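Local coordinates for spore coat polysaccharide biosynthesis protein spsE (Bacillus subtilis, PDB 1VLI) that probably catalyses an N-acylneuraminate-9-phosphate synthase-type condensation in the pathway that makes the spore coat polysaccharide, at residues A[32-37]-A[244-249]. Numbering follows the deposited sequence.
Sequences IAEAGI and LIEKHF
Ile-32 pairs with Glu-246 and Glu-34 with His-248 where the parallel strands 32-36 and 244-248 lie side by side, their axes at 32° to each other. Four backbone hydrogen bonds join them: Ile-32 N to Ile-245 O, Lys-247 N to Ile-32 O, Glu-34 N to Lys-247 O at 2.8 Å, and Phe-249 N to Glu-34 O. In the last, the donor sits above the carbonyl plane. Glu-34 O also receives a bond from a water, 3.0 Å away, which in turn accepts one from His-248 ND1 at 2.9 Å, so the water ties the imidazole to the neighbouring strand.

These are the first and last strands of the TIM barrel of the NeuB family, and their pairing closes it. Ile-32, Glu-34, Glu-246 and His-248 point into the barrel, where His-248 binds the zinc ion together with His-226. Glu-34 CG lies over the centre of the His-248 ring, 3.4 Å from the centroid, in a CH-pi contact, and the bend at chi2 (81°) then turns the carboxylate beyond it. Glu-34 OE2 comes within 4.0 Å of Glu-246 OE2, with the carboxylate planes 52° apart; Lys-62, in a salt bridge with Glu-246 and a weak, long ion pair with Glu-34, probably eases the repulsion, while Ser-224 OG hydrogen-bonds Glu-246 OE1. Deeper along the strands, Ile-32 CG2 packs 4.0 Å from Glu-246 CG.

On the outer face, Phe-249 has its CG between its backbone N and carbonyl carbon, and its ring reaches back to Ala-33, CE1 lying 3.5 Å from Ala-33 CB. Helices 43-56 and 266-285 pack against this aromatic ring through Ala-53 and Leu-269.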
loop_
_atom_site.group_PDB
_atom_site.type_symbol
_atom_site.label_atom_id
_atom_site.label_comp_id
_atom_site.label_asym_id
_atom_site.label_seq_id
_atom_site.Cartn_x
_atom_site.Cartn_y
_atom_site.Cartn_z
ATOM N N ILE A 32 -8.146 -0.858 9.898
ATOM C CA ILE A 32 -7.127 0.188 9.744
ATOM C C ILE A 32 -7.807 1.512 9.422
ATOM O O ILE A 32 -8.411 1.665 8.350
ATOM C CB ILE A 32 -6.193 -0.188 8.642
ATOM C CG1 ILE A 32 -5.614 -1.586 8.871
ATOM C CG2 ILE A 32 -5.059 0.797 8.463
ATOM C CD1 ILE A 32 -4.945 -2.176 7.577
ATOM N N ALA A 33 -7.738 2.466 10.361
ATOM C CA ALA A 33 -8.198 3.811 10.049
ATOM C C ALA A 33 -7.064 4.587 9.391
ATOM O O ALA A 33 -5.985 4.725 9.968
ATOM C CB ALA A 33 -8.691 4.496 11.272
ATOM N N GLU A 34 -7.310 5.088 8.186
ATOM C CA GLU A 34 -6.278 5.692 7.351
ATOM C C GLU A 34 -6.394 7.231 7.430
ATOM O O GLU A 34 -7.304 7.854 6.850
ATOM C CB GLU A 34 -6.346 5.062 5.927
ATOM C CG GLU A 34 -6.040 5.908 4.692
ATOM C CD GLU A 34 -4.562 6.082 4.409
ATOM O OE1 GLU A 34 -3.770 6.358 5.347
ATOM O OE2 GLU A 34 -4.199 5.973 3.220
ATOM N N ALA A 35 -5.489 7.817 8.233
ATOM C CA ALA A 35 -5.448 9.258 8.522
ATOM C C ALA A 35 -4.776 10.059 7.406
ATOM O O ALA A 35 -5.109 11.232 7.202
ATOM C CB ALA A 35 -4.762 9.519 9.874
ATOM N N GLY A 36 -3.845 9.427 6.686
ATOM C CA GLY A 36 -3.195 10.036 5.534
ATOM C C GLY A 36 -2.378 11.261 5.914
ATOM O O GLY A 36 -1.383 11.150 6.641
ATOM N N ILE A 37 -2.796 12.422 5.401
ATOM C CA ILE A 37 -2.213 13.718 5.759
ATOM C C ILE A 37 -3.242 14.659 6.390
ATOM O O ILE A 37 -2.985 15.844 6.541
ATOM C CB ILE A 37 -1.507 14.403 4.549
ATOM C CG1 ILE A 37 -2.486 14.763 3.427
ATOM C CG2 ILE A 37 -0.352 13.570 4.037
ATOM C CD1 ILE A 37 -1.851 15.708 2.360
ATOM N N LEU A 244 -9.185 -7.894 6.754
ATOM C CA LEU A 244 -8.801 -6.536 7.066
ATOM C C LEU A 244 -9.589 -5.591 6.186
ATOM O O LEU A 244 -9.969 -5.937 5.033
ATOM C CB LEU A 244 -7.322 -6.275 6.821
ATOM C CG LEU A 244 -6.198 -7.288 7.055
ATOM C CD1 LEU A 244 -6.241 -8.365 5.946
ATOM C CD2 LEU A 244 -4.947 -6.510 6.936
ATOM N N ILE A 245 -9.851 -4.406 6.750
ATOM C CA ILE A 245 -10.560 -3.313 6.075
ATOM C C ILE A 245 -9.764 -2.066 6.330
ATOM O O ILE A 245 -9.398 -1.792 7.479
ATOM C CB ILE A 245 -12.003 -3.109 6.633
ATOM C CG1 ILE A 245 -12.881 -4.348 6.482
ATOM C CG2 ILE A 245 -12.706 -1.888 6.003
ATOM C CD1 ILE A 245 -13.128 -4.831 4.943
ATOM N N GLU A 246 -9.514 -1.305 5.275
ATOM C CA GLU A 246 -8.880 -0.000 5.396
ATOM C C GLU A 246 -9.883 1.051 4.877
ATOM O O GLU A 246 -10.483 0.872 3.795
ATOM C CB GLU A 246 -7.603 0.002 4.572
ATOM C CG GLU A 246 -6.622 1.130 4.835
ATOM C CD GLU A 246 -5.431 1.089 3.879
ATOM O OE1 GLU A 246 -5.265 0.085 3.132
ATOM O OE2 GLU A 246 -4.656 2.073 3.861
ATOM N N LYS A 247 -10.101 2.113 5.669
ATOM C CA LYS A 247 -10.943 3.245 5.257
ATOM C C LYS A 247 -10.305 4.556 5.696
ATOM O O LYS A 247 -9.754 4.625 6.812
ATOM C CB LYS A 247 -12.335 3.122 5.892
ATOM C CG LYS A 247 -13.436 4.012 5.295
ATOM C CD LYS A 247 -14.200 3.336 4.183
ATOM C CE LYS A 247 -15.569 3.984 3.985
ATOM N NZ LYS A 247 -16.248 3.433 2.770
ATOM N N HIS A 248 -10.368 5.577 4.828
ATOM C CA HIS A 248 -9.911 6.930 5.187
ATOM C C HIS A 248 -10.879 7.557 6.187
ATOM O O HIS A 248 -12.108 7.349 6.099
ATOM C CB HIS A 248 -9.823 7.853 3.982
ATOM C CG HIS A 248 -8.802 7.438 2.972
ATOM N ND1 HIS A 248 -7.710 8.216 2.663
ATOM C CD2 HIS A 248 -8.710 6.331 2.191
ATOM C CE1 HIS A 248 -6.986 7.606 1.738
ATOM N NE2 HIS A 248 -7.571 6.462 1.433
ATOM N N PHE A 249 -10.313 8.303 7.140
ATOM C CA PHE A 249 -11.110 9.114 8.032
ATOM C C PHE A 249 -10.472 10.481 8.254
ATOM O O PHE A 249 -9.280 10.676 8.027
ATOM C CB PHE A 249 -11.353 8.400 9.363
ATOM C CG PHE A 249 -10.218 8.512 10.347
ATOM C CD1 PHE A 249 -9.038 7.811 10.144
ATOM C CD2 PHE A 249 -10.352 9.293 11.496
ATOM C CE1 PHE A 249 -7.998 7.884 11.045
ATOM C CE2 PHE A 249 -9.314 9.384 12.431
ATOM C CZ PHE A 249 -8.130 8.689 12.210
HETATM O O HOH W 1 -6.932 10.021 4.752
#